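Local coordinates for protein ZYRO0G01672p (Zygosaccharomyces rouxii, PDB 4U8T) that probably reads N6-methyladenosine marks in messenger RNA through its YTH domain, the part captured here in complex with methylated RNA, at residues 20-25 / 70-75; 114-119 / 169-174; 130-135 / 151-156. All coordinates share one frame; numbering follows the deposited sequence.

Interaction 1: 20-25 / 70-75; sequences IHVPDH and KIYLLF
Ile20 opens the contact by setting CG2 obliquely against the Tyr72 ring, 4.4 Å from CE2. One residue on, the main chain takes over: the carbonyl O of His21 lies 3.3 Å from Tyr72 OH. Val22 comes next and touches the same ring with CG1, 3.9 Å from Tyr72 CE1; a first torsion of -177°, with CG1 anti to the backbone N, turns this methyl to the ring. At Pro23 the pyrrolidine brings CD to 3.5 Å from Tyr72 OH, and its CG reaches the aliphatic run of Lys70, 4.2 Å from Lys70 CD. That lysine is extended, and its ammonium passes on to a salt bridge with Glu88. The segment 20-25 is thus an irregular chain whose Ile20, Val22 and Pro23 meet one tyrosine, a worked example of a loop covering the end of a sheet strand by packing. In the YTH fold, 70-75 lies on strand 71-77, between strands 27-33 and 82-94 of the mixed sheet. The Tyr72 ring also meets Phe28 with planes nearly parallel and touches Ile117, so the loop 20-25 adds to an apolar layer shared by three strands.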
loop_
_atom_site.group_PDB
_atom_site.type_symbol
_atom_site.label_atom_id
_atom_site.label_comp_id
_atom_site.label_asym_id
_atom_site.label_seq_id
_atom_site.Cartn_x
_atom_site.Cartn_y
_atom_site.Cartn_z
ATOM N N ILE A 20 -0.536 7.044 -13.900
ATOM C CA ILE A 20 -0.392 5.698 -13.368
ATOM C C ILE A 20 -1.096 4.739 -14.280
ATOM O O ILE A 20 -2.305 4.763 -14.378
ATOM C CB ILE A 20 -0.980 5.545 -11.966
ATOM C CG1 ILE A 20 -0.326 6.526 -11.007
ATOM C CG2 ILE A 20 -0.737 4.152 -11.462
ATOM C CD1 ILE A 20 -0.910 6.497 -9.627
ATOM N N HIS A 21 -0.349 3.882 -14.948
ATOM C CA HIS A 21 -0.997 2.917 -15.798
ATOM C C HIS A 21 -1.206 1.609 -15.072
ATOM O O HIS A 21 -0.252 0.913 -14.717
ATOM C CB HIS A 21 -0.194 2.668 -17.067
ATOM C CG HIS A 21 -0.638 1.448 -17.804
ATOM N ND1 HIS A 21 -1.873 1.356 -18.411
ATOM C CD2 HIS A 21 -0.031 0.255 -18.003
ATOM C CE1 HIS A 21 -2.006 0.161 -18.952
ATOM N NE2 HIS A 21 -0.901 -0.525 -18.722
ATOM N N VAL A 22 -2.476 1.270 -14.891
ATOM C CA VAL A 22 -2.871 0.078 -14.153
ATOM C C VAL A 22 -3.162 -1.077 -15.106
ATOM O O VAL A 22 -4.201 -1.094 -15.738
ATOM C CB VAL A 22 -4.135 0.381 -13.300
ATOM C CG1 VAL A 22 -4.520 -0.793 -12.467
ATOM C CG2 VAL A 22 -3.889 1.561 -12.417
ATOM N N PRO A 23 -2.273 -2.068 -15.186
ATOM C CA PRO A 23 -2.526 -3.214 -16.066
ATOM C C PRO A 23 -3.786 -3.985 -15.693
ATOM O O PRO A 23 -4.135 -4.038 -14.529
ATOM C CB PRO A 23 -1.286 -4.084 -15.875
ATOM C CG PRO A 23 -0.279 -3.191 -15.300
ATOM C CD PRO A 23 -1.004 -2.204 -14.475
ATOM N N ASP A 24 -4.459 -4.577 -16.666
ATOM C CA ASP A 24 -5.680 -5.315 -16.380
ATOM C C ASP A 24 -5.435 -6.448 -15.373
ATOM O O ASP A 24 -4.320 -6.952 -15.258
ATOM C CB ASP A 24 -6.273 -5.860 -17.677
ATOM C CG ASP A 24 -6.772 -4.749 -18.621
ATOM O OD1 ASP A 24 -7.308 -3.712 -18.164
ATOM O OD2 ASP A 24 -6.622 -4.918 -19.847
ATOM N N HIS A 25 -6.481 -6.791 -14.620
ATOM C CA HIS A 25 -6.491 -7.912 -13.675
ATOM C C HIS A 25 -5.595 -7.688 -12.462
ATOM O O HIS A 25 -5.220 -8.636 -11.782
ATOM C CB HIS A 25 -6.122 -9.208 -14.398
ATOM C CG HIS A 25 -6.878 -9.382 -15.673
ATOM N ND1 HIS A 25 -8.254 -9.403 -15.716
ATOM C CD2 HIS A 25 -6.461 -9.444 -16.958
ATOM C CE1 HIS A 25 -8.651 -9.507 -16.970
ATOM N NE2 HIS A 25 -7.582 -9.527 -17.743
ATOM N N LYS A 70 -0.334 -6.321 -11.690
ATOM C CA LYS A 70 0.422 -5.900 -10.527
ATOM C C LYS A 70 -0.412 -5.941 -9.268
ATOM O O LYS A 70 -1.628 -6.068 -9.320
ATOM C CB LYS A 70 0.963 -4.489 -10.747
ATOM C CG LYS A 70 2.044 -4.378 -11.833
ATOM C CD LYS A 70 2.444 -2.921 -12.077
ATOM C CE LYS A 70 3.446 -2.768 -13.226
ATOM N NZ LYS A 70 4.006 -1.377 -13.331
ATOM N N ILE A 71 0.246 -5.804 -8.131
ATOM C CA ILE A 71 -0.465 -5.605 -6.872
ATOM C C ILE A 71 -0.096 -4.254 -6.290
ATOM O O ILE A 71 1.062 -3.967 -6.035
ATOM C CB ILE A 71 -0.167 -6.717 -5.842
ATOM C CG1 ILE A 71 -0.950 -7.971 -6.190
ATOM C CG2 ILE A 71 -0.568 -6.291 -4.456
ATOM C CD1 ILE A 71 -0.841 -9.010 -5.199
ATOM N N TYR A 72 -1.107 -3.414 -6.117
ATOM C CA TYR A 72 -0.934 -2.083 -5.568
ATOM C C TYR A 72 -1.194 -2.095 -4.076
ATOM O O TYR A 72 -2.100 -2.734 -3.581
ATOM C CB TYR A 72 -1.854 -1.105 -6.265
ATOM C CG TYR A 72 -1.478 -0.883 -7.698
ATOM C CD1 TYR A 72 -1.936 -1.728 -8.688
ATOM C CD2 TYR A 72 -0.665 0.174 -8.068
ATOM C CE1 TYR A 72 -1.586 -1.535 -9.989
ATOM C CE2 TYR A 72 -0.320 0.369 -9.349
ATOM C CZ TYR A 72 -0.784 -0.486 -10.321
ATOM O OH TYR A 72 -0.439 -0.291 -11.636
ATOM N N LEU A 73 -0.346 -1.378 -3.368
ATOM C CA LEU A 73 -0.443 -1.246 -1.936
ATOM C C LEU A 73 -0.732 0.204 -1.598
ATOM O O LEU A 73 0.011 1.094 -1.970
ATOM C CB LEU A 73 0.848 -1.722 -1.274
ATOM C CG LEU A 73 1.375 -3.111 -1.637
ATOM C CD1 LEU A 73 2.741 -3.309 -1.049
ATOM C CD2 LEU A 73 0.429 -4.189 -1.121
ATOM N N LEU A 74 -1.823 0.437 -0.894
ATOM C CA LEU A 74 -2.190 1.775 -0.509
ATOM C C LEU A 74 -1.887 1.942 0.965
ATOM O O LEU A 74 -2.525 1.334 1.789
ATOM C CB LEU A 74 -3.668 2.030 -0.832
ATOM C CG LEU A 74 -4.171 1.539 -2.220
ATOM C CD1 LEU A 74 -5.603 1.939 -2.468
ATOM C CD2 LEU A 74 -3.340 1.992 -3.397
ATOM N N PHE A 75 -0.860 2.717 1.286
ATOM C CA PHE A 75 -0.357 2.829 2.646
ATOM C C PHE A 75 -1.094 3.857 3.522
ATOM O O PHE A 75 -1.449 4.933 3.097
ATOM C CB PHE A 75 1.114 3.179 2.631
ATOM C CG PHE A 75 2.022 2.028 2.391
ATOM C CD1 PHE A 75 2.175 1.495 1.137
ATOM C CD2 PHE A 75 2.777 1.509 3.419
ATOM C CE1 PHE A 75 3.029 0.466 0.926
ATOM C CE2 PHE A 75 3.617 0.466 3.210
ATOM C CZ PHE A 75 3.750 -0.055 1.964
#

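Interaction 2: 114-119 / 169-174; sequences VRWIVV and QSFLDD
Val119 pushes its CG1 methyl straight at the face of the Phe171 ring, a CH-pi contact with the carbon 3.8 Å from the ring centroid and only 13° off the normal. The valine stands nearly perpendicular to the phenyl group, the methyl sitting over the centre of the ring. The same ring turns its edge to Trp116: Phe171 CZ lies 4.1 Å from Trp116 CZ3, and the planes stand at 88° in an offset edge-to-face pair. One phenyl group therefore serves two partners by different surfaces. With CG flanked by its own backbone N and carbonyl carbon (chi1 62°), Phe171 swings its ring back toward the strand. Leu172 completes the grip on Val119, its CD1 3.7 Å from Val119 CG1 and again roughly perpendicular in approach. Beside this apolar cluster, Ser170 CB lies 3.7 Å from Val119 O.

Behind these groups the loop is shaped by its own polar bonds. Residues 170 to 173 form a type I beta turn, and Ser170 OG accepts from Leu172 N at 3.0 Å, an ST turn, while donating to Asp173 OD1 at 2.6 Å from above the carboxylate plane. With an alanine here the hydroxyl is gone, and Leu172 N and Asp173 OD1 are likely to be left without that partner, so the turn would be less firmly set.

Strand 111-123, which carries a classic beta bulge where Ile117 and Val118 face Val86, thus receives the chain's C-terminal tail. Helix 36-45 flanks the site through Phe43, which meets Trp116 edge-to-face. Chemically, then, the tail is held to the strand by dispersion and ring electrostatics, whereas hydrogen bonds are spent within the turn to fix its shape.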
loop_
_atom_site.group_PDB
_atom_site.type_symbol
_atom_site.label_atom_id
_atom_site.label_comp_id
_atom_site.label_asym_id
_atom_site.label_seq_id
_atom_site.Cartn_x
_atom_site.Cartn_y
_atom_site.Cartn_z
ATOM N N VAL A 114 9.271 -3.853 -2.919
ATOM C CA VAL A 114 8.235 -2.925 -3.353
ATOM C C VAL A 114 8.845 -1.808 -4.169
ATOM O O VAL A 114 9.998 -1.467 -4.014
ATOM C CB VAL A 114 7.442 -2.302 -2.160
ATOM C CG1 VAL A 114 6.608 -3.328 -1.465
ATOM C CG2 VAL A 114 8.354 -1.625 -1.194
ATOM N N ARG A 115 8.082 -1.297 -5.107
ATOM C CA ARG A 115 8.484 -0.140 -5.878
ATOM C C ARG A 115 7.534 1.030 -5.612
ATOM O O ARG A 115 6.349 0.940 -5.872
ATOM C CB ARG A 115 8.604 -0.552 -7.341
ATOM C CG ARG A 115 10.037 -0.973 -7.632
ATOM C CD ARG A 115 10.251 -1.921 -8.801
ATOM N NE ARG A 115 9.437 -1.624 -9.972
ATOM C CZ ARG A 115 9.286 -2.463 -10.992
ATOM N NH1 ARG A 115 8.505 -2.129 -12.014
ATOM N NH2 ARG A 115 9.939 -3.624 -11.001
ATOM N N TRP A 116 8.022 2.083 -4.974
ATOM C CA TRP A 116 7.161 3.225 -4.670
ATOM C C TRP A 116 6.818 4.110 -5.883
ATOM O O TRP A 116 7.651 4.411 -6.712
ATOM C CB TRP A 116 7.789 4.034 -3.525
ATOM C CG TRP A 116 7.521 3.395 -2.200
ATOM C CD1 TRP A 116 8.179 2.341 -1.658
ATOM C CD2 TRP A 116 6.504 3.750 -1.267
ATOM N NE1 TRP A 116 7.648 2.020 -0.454
ATOM C CE2 TRP A 116 6.608 2.867 -0.190
ATOM C CE3 TRP A 116 5.518 4.730 -1.235
ATOM C CZ2 TRP A 116 5.762 2.932 0.902
ATOM C CZ3 TRP A 116 4.685 4.792 -0.143
ATOM C CH2 TRP A 116 4.810 3.901 0.903
ATOM N N ILE A 117 5.545 4.480 -5.965
ATOM C CA ILE A 117 4.956 5.226 -7.078
ATOM C C ILE A 117 4.482 6.620 -6.692
ATOM O O ILE A 117 4.688 7.595 -7.407
ATOM C CB ILE A 117 3.711 4.524 -7.620
ATOM C CG1 ILE A 117 4.008 3.218 -8.287
ATOM C CG2 ILE A 117 2.989 5.378 -8.613
ATOM C CD1 ILE A 117 2.731 2.662 -8.766
ATOM N N VAL A 118 3.766 6.673 -5.580
ATOM C CA VAL A 118 3.160 7.887 -5.083
ATOM C C VAL A 118 3.577 8.088 -3.648
ATOM O O VAL A 118 3.527 7.171 -2.861
ATOM C CB VAL A 118 1.633 7.831 -5.134
ATOM C CG1 VAL A 118 1.053 9.156 -4.763
ATOM C CG2 VAL A 118 1.170 7.436 -6.493
ATOM N N VAL A 119 4.017 9.285 -3.317
ATOM C CA VAL A 119 4.203 9.651 -1.934
ATOM C C VAL A 119 3.439 10.930 -1.723
ATOM O O VAL A 119 3.864 11.981 -2.156
ATOM C CB VAL A 119 5.695 9.849 -1.565
ATOM C CG1 VAL A 119 5.833 10.349 -0.159
ATOM C CG2 VAL A 119 6.473 8.579 -1.721
ATOM N N GLN A 169 0.831 17.644 1.013
ATOM C CA GLN A 169 1.849 17.243 1.958
ATOM C C GLN A 169 2.276 15.814 1.728
ATOM O O GLN A 169 1.640 15.086 1.012
ATOM C CB GLN A 169 1.358 17.376 3.387
ATOM C CG GLN A 169 0.510 18.561 3.692
ATOM C CD GLN A 169 -0.048 18.474 5.094
ATOM O OE1 GLN A 169 -1.109 17.881 5.310
ATOM N NE2 GLN A 169 0.665 19.058 6.062
ATOM N N SER A 170 3.335 15.404 2.395
ATOM C CA SER A 170 3.900 14.100 2.171
ATOM C C SER A 170 4.858 13.781 3.304
ATOM O O SER A 170 5.404 14.668 3.911
ATOM C CB SER A 170 4.628 14.065 0.830
ATOM O OG SER A 170 5.998 14.350 1.010
ATOM N N PHE A 171 5.127 12.511 3.535
ATOM C CA PHE A 171 5.988 12.164 4.626
ATOM C C PHE A 171 7.439 12.387 4.217
ATOM O O PHE A 171 8.345 12.133 4.979
ATOM C CB PHE A 171 5.735 10.732 5.109
ATOM C CG PHE A 171 5.988 9.667 4.087
ATOM C CD1 PHE A 171 7.272 9.375 3.660
ATOM C CD2 PHE A 171 4.956 8.877 3.635
ATOM C CE1 PHE A 171 7.495 8.398 2.763
ATOM C CE2 PHE A 171 5.188 7.880 2.737
ATOM C CZ PHE A 171 6.448 7.638 2.309
ATOM N N LEU A 172 7.643 12.852 2.998
ATOM C CA LEU A 172 8.962 13.184 2.501
ATOM C C LEU A 172 9.246 14.672 2.557
ATOM O O LEU A 172 10.113 15.155 1.855
ATOM C CB LEU A 172 9.131 12.689 1.075
ATOM C CG LEU A 172 9.351 11.196 0.892
ATOM C CD1 LEU A 172 9.466 10.865 -0.564
ATOM C CD2 LEU A 172 10.607 10.798 1.615
ATOM N N ASP A 173 8.524 15.411 3.380
ATOM C CA ASP A 173 8.714 16.844 3.417
ATOM C C ASP A 173 9.786 17.236 4.429
ATOM O O ASP A 173 10.672 18.009 4.111
ATOM C CB ASP A 173 7.411 17.543 3.742
ATOM C CG ASP A 173 6.373 17.324 2.696
ATOM O OD1 ASP A 173 6.715 16.804 1.628
ATOM O OD2 ASP A 173 5.225 17.727 2.908
ATOM N N ASP A 174 9.745 16.680 5.633
ATOM C CA ASP A 174 10.769 16.999 6.623
ATOM C C ASP A 174 12.155 16.430 6.261
ATOM O O ASP A 174 13.069 16.426 7.087
ATOM C CB ASP A 174 10.342 16.521 8.021
ATOM C CG ASP A 174 10.023 15.044 8.075
ATOM O OD1 ASP A 174 10.535 14.274 7.244
ATOM O OD2 ASP A 174 9.255 14.646 8.968
#

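Interaction 3: 130-135 / 151-156; sequences FLIPAN and ATISKS
Ile153, on helix 151-161, packs its branch methyl CG2 obliquely against the Phe130 side chain, 3.9 Å from Phe130 CB and 4.0 Å from Phe130 CD1; the two side chains run antiparallel alongside one another. Beyond it, Ile132 brings CD1 to within 4.4 Å of the same Ile153 CG2. The other branch of the isoleucine is used separately: its CD1 extends toward Pro133, whose CD it meets at 4.2 Å. The torsions explain this division, since CG2 is anti to the backbone N while CG1 lies beside it (chi1 -77°), sending the two arms to different residues of 130-135.

A second kind of contact sets carbon beside polar residues or backbone. Ser156, nearly one helical turn further on, offers its CB and not its hydroxyl to the Phe130 ring, 3.6 Å from Phe130 CE1 and oblique to the ring. Likewise Ile153 CD1 stands 3.5 Å from the carbonyl O of Leu131, a van der Waals approach of methyl to backbone.

Hydrogen bonding is internal to each side or directed to neighbours. Asn135 N bonds to Ile132 O at 3.1 Å, Phe130 and Ile132 bond through their backbones to Val140 and Lys138 at the small, weakly bonded two-stranded sheet, and Ser154 OG bonds to Pro150 O near the helix start. Helix 151-161 thus meets segment 130-135 through carbon contacts, from Ile153 and Ser156 three residues apart, with no directional bond between the segments; the contact is therefore carried by van der Waals packing.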
loop_
_atom_site.group_PDB
_atom_site.type_symbol
_atom_site.label_atom_id
_atom_site.label_comp_id
_atom_site.label_asym_id
_atom_site.label_seq_id
_atom_site.Cartn_x
_atom_site.Cartn_y
_atom_site.Cartn_z
ATOM N N PHE A 130 -15.911 5.975 -0.380
ATOM C CA PHE A 130 -15.706 4.683 -1.015
ATOM C C PHE A 130 -15.977 3.534 -0.055
ATOM O O PHE A 130 -15.163 3.198 0.771
ATOM C CB PHE A 130 -14.298 4.602 -1.563
ATOM C CG PHE A 130 -14.011 5.611 -2.628
ATOM C CD1 PHE A 130 -14.629 5.530 -3.856
ATOM C CD2 PHE A 130 -13.126 6.645 -2.405
ATOM C CE1 PHE A 130 -14.360 6.445 -4.837
ATOM C CE2 PHE A 130 -12.862 7.559 -3.389
ATOM C CZ PHE A 130 -13.483 7.453 -4.605
ATOM N N LEU A 131 -17.143 2.931 -0.199
ATOM C CA LEU A 131 -17.604 1.875 0.666
ATOM C C LEU A 131 -17.171 0.554 0.079
ATOM O O LEU A 131 -17.258 0.357 -1.112
ATOM C CB LEU A 131 -19.113 1.953 0.811
ATOM C CG LEU A 131 -19.686 3.290 1.304
ATOM C CD1 LEU A 131 -21.196 3.223 1.408
ATOM C CD2 LEU A 131 -19.099 3.713 2.654
ATOM N N ILE A 132 -16.693 -0.355 0.911
ATOM C CA ILE A 132 -16.158 -1.604 0.417
ATOM C C ILE A 132 -17.227 -2.702 0.559
ATOM O O ILE A 132 -17.603 -3.056 1.653
ATOM C CB ILE A 132 -14.856 -1.972 1.178
ATOM C CG1 ILE A 132 -13.754 -0.919 0.961
ATOM C CG2 ILE A 132 -14.398 -3.383 0.880
ATOM C CD1 ILE A 132 -13.509 -0.508 -0.461
ATOM N N PRO A 133 -17.745 -3.220 -0.566
ATOM C CA PRO A 133 -18.840 -4.188 -0.571
ATOM C C PRO A 133 -18.555 -5.463 0.199
ATOM O O PRO A 133 -19.472 -5.975 0.789
ATOM C CB PRO A 133 -19.009 -4.509 -2.051
ATOM C CG PRO A 133 -18.465 -3.433 -2.733
ATOM C CD PRO A 133 -17.334 -2.908 -1.937
ATOM N N ALA A 134 -17.334 -5.979 0.147
ATOM C CA ALA A 134 -17.004 -7.239 0.799
ATOM C C ALA A 134 -16.585 -7.036 2.252
ATOM O O ALA A 134 -16.220 -7.975 2.941
ATOM C CB ALA A 134 -15.924 -7.955 0.043
ATOM N N ASN A 135 -16.623 -5.794 2.696
ATOM C CA ASN A 135 -16.323 -5.458 4.059
ATOM C C ASN A 135 -17.491 -4.796 4.737
ATOM O O ASN A 135 -17.329 -3.796 5.403
ATOM C CB ASN A 135 -15.106 -4.546 4.092
ATOM C CG ASN A 135 -14.503 -4.418 5.459
ATOM O OD1 ASN A 135 -14.542 -5.355 6.257
ATOM N ND2 ASN A 135 -13.909 -3.264 5.728
ATOM N N ALA A 151 -11.346 -3.271 -7.898
ATOM C CA ALA A 151 -10.582 -2.546 -8.915
ATOM C C ALA A 151 -11.152 -1.195 -9.331
ATOM O O ALA A 151 -10.436 -0.226 -9.448
ATOM C CB ALA A 151 -10.434 -3.405 -10.124
ATOM N N THR A 152 -12.435 -1.141 -9.612
ATOM C CA THR A 152 -13.013 0.100 -10.077
ATOM C C THR A 152 -12.956 1.162 -8.956
ATOM O O THR A 152 -12.659 2.319 -9.221
ATOM C CB THR A 152 -14.445 -0.113 -10.605
ATOM O OG1 THR A 152 -15.053 1.153 -10.868
ATOM C CG2 THR A 152 -15.275 -0.871 -9.595
ATOM N N ILE A 153 -13.272 0.785 -7.720
ATOM C CA ILE A 153 -13.118 1.697 -6.602
ATOM C C ILE A 153 -11.670 2.145 -6.448
ATOM O O ILE A 153 -11.407 3.291 -6.194
ATOM C CB ILE A 153 -13.633 1.073 -5.308
ATOM C CG1 ILE A 153 -15.156 1.132 -5.292
ATOM C CG2 ILE A 153 -13.164 1.831 -4.123
ATOM C CD1 ILE A 153 -15.812 0.273 -4.253
ATOM N N SER A 154 -10.729 1.234 -6.611
ATOM C CA SER A 154 -9.313 1.553 -6.487
ATOM C C SER A 154 -8.814 2.608 -7.462
ATOM O O SER A 154 -8.016 3.463 -7.108
ATOM C CB SER A 154 -8.474 0.299 -6.676
ATOM O OG SER A 154 -8.614 -0.589 -5.604
ATOM N N LYS A 155 -9.235 2.502 -8.708
ATOM C CA LYS A 155 -8.847 3.447 -9.725
ATOM C C LYS A 155 -9.373 4.841 -9.400
ATOM O O LYS A 155 -8.706 5.819 -9.663
ATOM C CB LYS A 155 -9.315 2.976 -11.103
ATOM C CG LYS A 155 -8.450 1.860 -11.662
ATOM C CD LYS A 155 -9.022 1.187 -12.890
ATOM C CE LYS A 155 -8.126 0.042 -13.335
ATOM N NZ LYS A 155 -8.546 -0.655 -14.588
ATOM N N SER A 156 -10.554 4.933 -8.808
ATOM C CA SER A 156 -11.042 6.221 -8.361
ATOM C C SER A 156 -10.157 6.806 -7.261
ATOM O O SER A 156 -9.904 8.003 -7.242
ATOM C CB SER A 156 -12.478 6.119 -7.866
ATOM O OG SER A 156 -13.360 5.851 -8.931
#

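Interactions 1 and 2 meet on the main sheet, their centres 16 Å apart. Phe75 CD1 packs 3.6 Å from Trp116 CH2, and Ile20 CD1 reaches Val118 CG2 at 3.9 Å, so loop 20-25 and strands 71-77 and 111-123 pack together through apolar side chains. Interaction 3 connects to interaction 1 through Val22, whose CG1 touches Lys155 CE at 3.8 Å; the centres of the two contacts are 13 Å apart. Interactions 2 and 3 are not in touch, with nearest atoms about 10 Å apart. The bound RNA lies about 6, 7 and 10 Å from the nearest atoms of interactions 3, 1 and 2, respectively.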